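Side-chain contacts in deoxyribodipyrimidine photo-lyase (Oryza sativa Japonica Group, PDB 3UMV), which uses light to split cyclobutane pyrimidine dimers in UV-damaged DNA back into separate pyrimidines, with one bound FAD as cofactor: residues E325-F330 / G433-M438; L420-K423 / G428-P431. All coordinates share one frame; numbering follows the deposited sequence.

How the interactions relate
Both contacts are buried and both touch FAD, yet they are built from opposite materials. Interaction 1 is purely apolar: segments 325-330 and 433-438, on helices 310-333 and 431-442, cross nearly at right angles through A327, F330, V435 and M438. Interaction 2 is polar, tying the C-terminal part of helix 410-424 to the loop that leads into helix 431-442, with a carboxylate, an amide and two waters doing the work. Along the chain it nests inside the loop closed by interaction 1. The two join where P431 packs against D328, and where G433 comes up to N421 beside the flavin. Helix 431-442 thus meets hydrocarbon on one side, while hydrogen bonds fix the loop before it.

Interaction 1: E325-F330 / G433-M438; sequences ELADNF and GYVGCM. With FAD (flavin-adenine dinucleotide), chain I.
V435 is the side chain to follow, because it faces both A327 and F330 across the interface between the two helices. Its CB already lies 3.8 Å from A327 CB. From there the branches divide: CG1 points anti to the backbone N (chi1 171°) and only grazes the A327 methyl, whereas CG2, anti to the carbonyl carbon, reaches into the corner between A327 and F330. This CG2 sits 3.8 Å from A327 CB and 3.6 Å from F330 CD2, the closest approach in the contact. It comes to the F330 ring obliquely. The ring sets CD2 beside the valine and leaves CZ at the far end for M438. The bent M438 chain brings CE to 4.0 Å from F330 CZ, running roughly at right angles to the phenylalanine side chain.

The backbones come nearest at A327 and V435, with CA atoms 5.8 Å apart. The helical segments 325-330 and 433-438 cross at 91°, their axes 9.4 Å apart at closest, so the shared patch is compact. Beyond it, F330 also touches L444 and M438 touches L414, which extends the apolar cluster, while D328 turns to a salt bridge with R46.

Both segments belong to the helical, FAD-binding part of the photolyase, and G433, G436 and C437 line the cofactor pocket. G433 CA lies 3.2 Å from FAD N5, and G436 also packs on the isoalloxazine; a CB on either glycine would clash with the cofactor. The contact between the helices offers only shape and hydrophobic burial, with no directional bond, so its fit probably rests on how closely methyls, ring and thioether pack between helix 310-333 and the helix that backs the flavin.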
# COMPACT_ATOMS: atom_id res chain seq x y z
N GLU A 325 -0.15 -9.25 3.57
CA GLU A 325 -1.42 -9.80 3.13
C GLU A 325 -2.44 -9.96 4.26
O GLU A 325 -3.65 -9.91 4.02
CB GLU A 325 -1.21 -11.07 2.28
CG GLU A 325 -0.52 -10.68 0.98
CD GLU A 325 -0.28 -11.81 -0.02
OE1 GLU A 325 -0.99 -12.85 0.01
OE2 GLU A 325 0.62 -11.61 -0.86
N LEU A 326 -1.95 -10.11 5.49
CA LEU A 326 -2.82 -10.11 6.66
C LEU A 326 -3.50 -8.76 6.82
O LEU A 326 -4.65 -8.69 7.26
CB LEU A 326 -2.02 -10.46 7.92
CG LEU A 326 -2.80 -10.30 9.24
CD1 LEU A 326 -3.98 -11.26 9.35
CD2 LEU A 326 -1.84 -10.48 10.39
N ALA A 327 -2.81 -7.68 6.44
CA ALA A 327 -3.44 -6.36 6.51
C ALA A 327 -4.57 -6.23 5.49
O ALA A 327 -5.59 -5.63 5.82
CB ALA A 327 -2.42 -5.22 6.33
N ASP A 328 -4.39 -6.76 4.27
CA ASP A 328 -5.49 -6.78 3.30
C ASP A 328 -6.66 -7.62 3.83
O ASP A 328 -7.83 -7.24 3.72
CB ASP A 328 -5.05 -7.29 1.92
CG ASP A 328 -4.78 -6.15 0.93
OD1 ASP A 328 -5.02 -6.31 -0.30
OD2 ASP A 328 -4.32 -5.08 1.39
N ASN A 329 -6.33 -8.77 4.41
CA ASN A 329 -7.34 -9.63 5.01
C ASN A 329 -8.19 -8.84 5.99
O ASN A 329 -9.42 -8.87 5.93
CB ASN A 329 -6.67 -10.81 5.72
CG ASN A 329 -7.63 -11.60 6.58
OD1 ASN A 329 -7.70 -11.39 7.79
ND2 ASN A 329 -8.39 -12.49 5.97
N PHE A 330 -7.53 -8.09 6.87
CA PHE A 330 -8.25 -7.37 7.90
C PHE A 330 -9.13 -6.28 7.32
O PHE A 330 -10.32 -6.19 7.64
CB PHE A 330 -7.29 -6.80 8.93
CG PHE A 330 -7.97 -5.99 9.99
CD1 PHE A 330 -8.67 -6.60 11.02
CD2 PHE A 330 -7.92 -4.61 9.95
CE1 PHE A 330 -9.30 -5.84 12.00
CE2 PHE A 330 -8.56 -3.84 10.93
CZ PHE A 330 -9.24 -4.46 11.94
N GLY A 433 -0.99 0.61 6.78
CA GLY A 433 -0.92 1.76 7.66
C GLY A 433 -2.01 1.73 8.71
O GLY A 433 -1.75 1.95 9.90
N TYR A 434 -3.24 1.47 8.28
CA TYR A 434 -4.34 1.32 9.21
C TYR A 434 -4.04 0.19 10.16
O TYR A 434 -4.20 0.32 11.39
CB TYR A 434 -5.64 1.04 8.47
CG TYR A 434 -6.09 2.20 7.61
CD1 TYR A 434 -6.04 2.13 6.24
CD2 TYR A 434 -6.56 3.37 8.19
CE1 TYR A 434 -6.43 3.19 5.44
CE2 TYR A 434 -6.98 4.43 7.41
CZ TYR A 434 -6.92 4.34 6.04
OH TYR A 434 -7.34 5.40 5.28
N VAL A 435 -3.57 -0.93 9.62
CA VAL A 435 -3.30 -2.10 10.44
C VAL A 435 -2.12 -1.89 11.41
O VAL A 435 -2.17 -2.34 12.54
CB VAL A 435 -3.20 -3.41 9.62
CG1 VAL A 435 -2.68 -4.60 10.47
CG2 VAL A 435 -4.59 -3.74 9.07
N GLY A 436 -1.08 -1.19 10.96
CA GLY A 436 0.05 -0.85 11.83
C GLY A 436 -0.38 -0.01 13.03
O GLY A 436 0.00 -0.28 14.17
N CYS A 437 -1.20 1.00 12.77
CA CYS A 437 -1.72 1.86 13.85
C CYS A 437 -2.61 1.04 14.78
O CYS A 437 -2.52 1.18 16.02
CB CYS A 437 -2.48 3.05 13.27
SG CYS A 437 -1.40 4.23 12.40
N MET A 438 -3.46 0.19 14.20
CA MET A 438 -4.31 -0.68 15.00
C MET A 438 -3.51 -1.71 15.80
O MET A 438 -3.88 -2.05 16.91
CB MET A 438 -5.35 -1.38 14.12
CG MET A 438 -6.38 -0.46 13.53
SD MET A 438 -7.70 -0.02 14.69
CE MET A 438 -8.69 -1.53 14.66
PA FAD I . 10.88 -4.22 5.19
O1A FAD I . 11.26 -4.62 6.58
O2A FAD I . 11.98 -4.35 4.17
O5B FAD I . 9.60 -5.09 4.77
C5B FAD I . 9.37 -5.49 3.43
C4B FAD I . 7.87 -5.44 3.12
O4B FAD I . 7.12 -6.26 3.99
C3B FAD I . 7.30 -4.05 3.32
O3B FAD I . 7.51 -3.23 2.20
C2B FAD I . 5.84 -4.35 3.51
O2B FAD I . 5.26 -4.66 2.26
C1B FAD I . 5.89 -5.63 4.30
N9A FAD I . 5.81 -5.36 5.75
C8A FAD I . 6.84 -5.20 6.64
N7A FAD I . 6.30 -4.98 7.86
C5A FAD I . 4.94 -4.98 7.75
C6A FAD I . 3.88 -4.81 8.66
N6A FAD I . 4.09 -4.69 9.97
N1A FAD I . 2.58 -4.89 8.21
C2A FAD I . 2.32 -5.13 6.88
N3A FAD I . 3.36 -5.29 5.99
C4A FAD I . 4.64 -5.23 6.43
N1 FAD I . 3.35 -0.14 6.09
C2 FAD I . 2.99 0.43 4.90
O2 FAD I . 3.25 -0.19 3.87
N3 FAD I . 2.33 1.65 4.88
C4 FAD I . 2.05 2.32 6.06
O4 FAD I . 1.47 3.41 6.03
C4X FAD I . 2.41 1.72 7.26
N5 FAD I . 2.16 2.34 8.47
C5X FAD I . 2.51 1.72 9.65
C6 FAD I . 2.23 2.34 10.88
C7 FAD I . 2.58 1.72 12.08
C7M FAD I . 2.26 2.41 13.38
C8 FAD I . 3.23 0.49 12.04
C8M FAD I . 3.64 -0.23 13.30
C9 FAD I . 3.51 -0.11 10.83
C9A FAD I . 3.15 0.50 9.64
N10 FAD I . 3.45 -0.11 8.43
C10 FAD I . 3.06 0.51 7.27
C1' FAD I . 4.16 -1.45 8.36
C2' FAD I . 5.71 -1.35 8.27
O2' FAD I . 6.30 -0.47 9.24
C3' FAD I . 6.24 -0.93 6.89
O3' FAD I . 5.65 -1.74 5.91
C4' FAD I . 7.76 -1.04 6.75
O4' FAD I . 8.39 -0.23 7.73
C5' FAD I . 8.14 -0.62 5.34
O5' FAD I . 9.52 -0.42 5.13
P FAD I . 10.34 -1.46 4.23
O1P FAD I . 9.64 -1.67 2.89
O2P FAD I . 11.76 -0.98 4.07
O3P FAD I . 10.26 -2.72 5.23

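Interaction 2: L420-K423 / G428-P431; sequences LNDK and GRDP. With FAD (flavin-adenine dinucleotide), chain I.
D422 and R429 meet through the carboxylate of one and the backbone of the other, not through their charges. The direct hydrogen bond runs from R429 N to D422 OD1, 3.0 Å long with an N-H...O angle of 150°, and the N-H comes from above the carboxylate plane. The same OD1 takes a second bond from N421 ND2 at 3.3 Å, this one lying in the amide plane and nearly along the C-O axis.

Two waters add to these bonds. Water 2 donates to D422 OD1 at 2.7 Å and accepts from D430 N, while water 1 links D422 O to R429 NE, sitting in the guanidinium plane at its edge.

Van der Waals contact fills in between: R429 CG rests 3.7 Å from D422 CB. The arginine chain then bends at chi3 and carries NH1 to L82 O, the guanidinium plane standing steeply to that of the carboxylate. G428 passes where a CB would clash with N421 O.

Toward the cofactor, N421, an established FAD-binding residue, gives a nearly straight bond from ND2 to FAD O4, 2.9 Å long at 167°, while its OD1 lies 3.0 Å from FAD N5; the amide is swung out with CG anti to the backbone N (chi1 -178°). Just beyond, D430 caps the start of helix 431-442 through S432 N.

Replacing D422 with an alanine would probably leave R429 N without its acceptor and the N421 amide freer to turn away from the flavin. The chemistry is consistent with a second-shell role: one carboxylate oxygen holds the loop to the helix and probably helps orient the amide that meets FAD O4.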
# COMPACT_ATOMS: atom_id res chain seq x y z
N LEU A 420 -1.41 11.39 10.93
CA LEU A 420 0.01 11.67 10.72
C LEU A 420 0.65 10.72 9.71
O LEU A 420 1.39 11.15 8.83
CB LEU A 420 0.77 11.62 12.04
CG LEU A 420 0.39 12.78 12.96
CD1 LEU A 420 1.04 12.62 14.33
CD2 LEU A 420 0.77 14.11 12.32
N ASN A 421 0.37 9.44 9.87
CA ASN A 421 0.89 8.41 8.99
C ASN A 421 0.49 8.67 7.53
O ASN A 421 1.31 8.64 6.61
CB ASN A 421 0.37 7.05 9.47
CG ASN A 421 0.90 5.89 8.64
OD1 ASN A 421 1.93 5.30 8.98
ND2 ASN A 421 0.19 5.55 7.57
N ASP A 422 -0.79 8.95 7.33
CA ASP A 422 -1.30 9.22 5.98
C ASP A 422 -0.80 10.55 5.41
O ASP A 422 -0.65 10.68 4.20
CB ASP A 422 -2.83 9.16 6.00
CG ASP A 422 -3.36 7.73 6.12
OD1 ASP A 422 -2.57 6.77 6.30
OD2 ASP A 422 -4.59 7.56 5.99
N LYS A 423 -0.56 11.53 6.27
CA LYS A 423 -0.06 12.81 5.80
C LYS A 423 1.39 12.74 5.29
O LYS A 423 1.70 13.28 4.24
CB LYS A 423 -0.17 13.88 6.90
CG LYS A 423 0.41 15.22 6.53
CD LYS A 423 -0.03 16.27 7.54
CE LYS A 423 0.30 17.66 7.04
NZ LYS A 423 -0.17 18.73 7.99
N GLY A 428 1.91 5.44 2.96
CA GLY A 428 0.71 5.57 3.77
C GLY A 428 -0.57 5.51 2.97
O GLY A 428 -0.54 5.26 1.76
N ARG A 429 -1.71 5.73 3.64
CA ARG A 429 -3.02 5.57 3.00
C ARG A 429 -3.10 4.17 2.40
O ARG A 429 -3.37 3.99 1.21
CB ARG A 429 -3.26 6.67 1.94
CG ARG A 429 -3.29 8.11 2.49
CD ARG A 429 -3.06 9.15 1.38
NE ARG A 429 -1.96 8.75 0.51
CZ ARG A 429 -2.08 8.42 -0.77
NH1 ARG A 429 -3.27 8.49 -1.38
NH2 ARG A 429 -1.02 8.03 -1.46
N ASP A 430 -2.87 3.18 3.27
CA ASP A 430 -2.60 1.81 2.87
C ASP A 430 -3.20 0.89 3.93
O ASP A 430 -3.12 1.20 5.11
CB ASP A 430 -1.08 1.59 2.84
CG ASP A 430 -0.68 0.28 2.16
OD1 ASP A 430 -0.68 -0.78 2.83
OD2 ASP A 430 -0.37 0.31 0.95
N PRO A 431 -3.74 -0.25 3.53
CA PRO A 431 -4.22 -1.21 4.53
C PRO A 431 -3.19 -1.44 5.65
O PRO A 431 -3.54 -1.54 6.83
CB PRO A 431 -4.44 -2.47 3.71
CG PRO A 431 -4.81 -1.93 2.34
CD PRO A 431 -3.91 -0.76 2.15
PA FAD I . 10.88 -4.22 5.19
O1A FAD I . 11.26 -4.62 6.58
O2A FAD I . 11.98 -4.35 4.17
O5B FAD I . 9.60 -5.09 4.77
C5B FAD I . 9.37 -5.49 3.43
C4B FAD I . 7.87 -5.44 3.12
O4B FAD I . 7.12 -6.26 3.99
C3B FAD I . 7.30 -4.05 3.32
O3B FAD I . 7.51 -3.23 2.20
C2B FAD I . 5.84 -4.35 3.51
O2B FAD I . 5.26 -4.66 2.26
C1B FAD I . 5.89 -5.63 4.30
N9A FAD I . 5.81 -5.36 5.75
C8A FAD I . 6.84 -5.20 6.64
N7A FAD I . 6.30 -4.98 7.86
C5A FAD I . 4.94 -4.98 7.75
C6A FAD I . 3.88 -4.81 8.66
N6A FAD I . 4.09 -4.69 9.97
N1A FAD I . 2.58 -4.89 8.21
C2A FAD I . 2.32 -5.13 6.88
N3A FAD I . 3.36 -5.29 5.99
C4A FAD I . 4.64 -5.23 6.43
N1 FAD I . 3.35 -0.14 6.09
C2 FAD I . 2.99 0.43 4.90
O2 FAD I . 3.25 -0.19 3.87
N3 FAD I . 2.33 1.65 4.88
C4 FAD I . 2.05 2.32 6.06
O4 FAD I . 1.47 3.41 6.03
C4X FAD I . 2.41 1.72 7.26
N5 FAD I . 2.16 2.34 8.47
C5X FAD I . 2.51 1.72 9.65
C6 FAD I . 2.23 2.34 10.88
C7 FAD I . 2.58 1.72 12.08
C7M FAD I . 2.26 2.41 13.38
C8 FAD I . 3.23 0.49 12.04
C8M FAD I . 3.64 -0.23 13.30
C9 FAD I . 3.51 -0.11 10.83
C9A FAD I . 3.15 0.50 9.64
N10 FAD I . 3.45 -0.11 8.43
C10 FAD I . 3.06 0.51 7.27
C1' FAD I . 4.16 -1.45 8.36
C2' FAD I . 5.71 -1.35 8.27
O2' FAD I . 6.30 -0.47 9.24
C3' FAD I . 6.24 -0.93 6.89
O3' FAD I . 5.65 -1.74 5.91
C4' FAD I . 7.76 -1.04 6.75
O4' FAD I . 8.39 -0.23 7.73
C5' FAD I . 8.14 -0.62 5.34
O5' FAD I . 9.52 -0.42 5.13
P FAD I . 10.34 -1.46 4.23
O1P FAD I . 9.64 -1.67 2.89
O2P FAD I . 11.76 -0.98 4.07
O3P FAD I . 10.26 -2.72 5.23
O HOH W 1 0.20 8.60 2.49
O HOH W 2 -2.99 4.10 6.21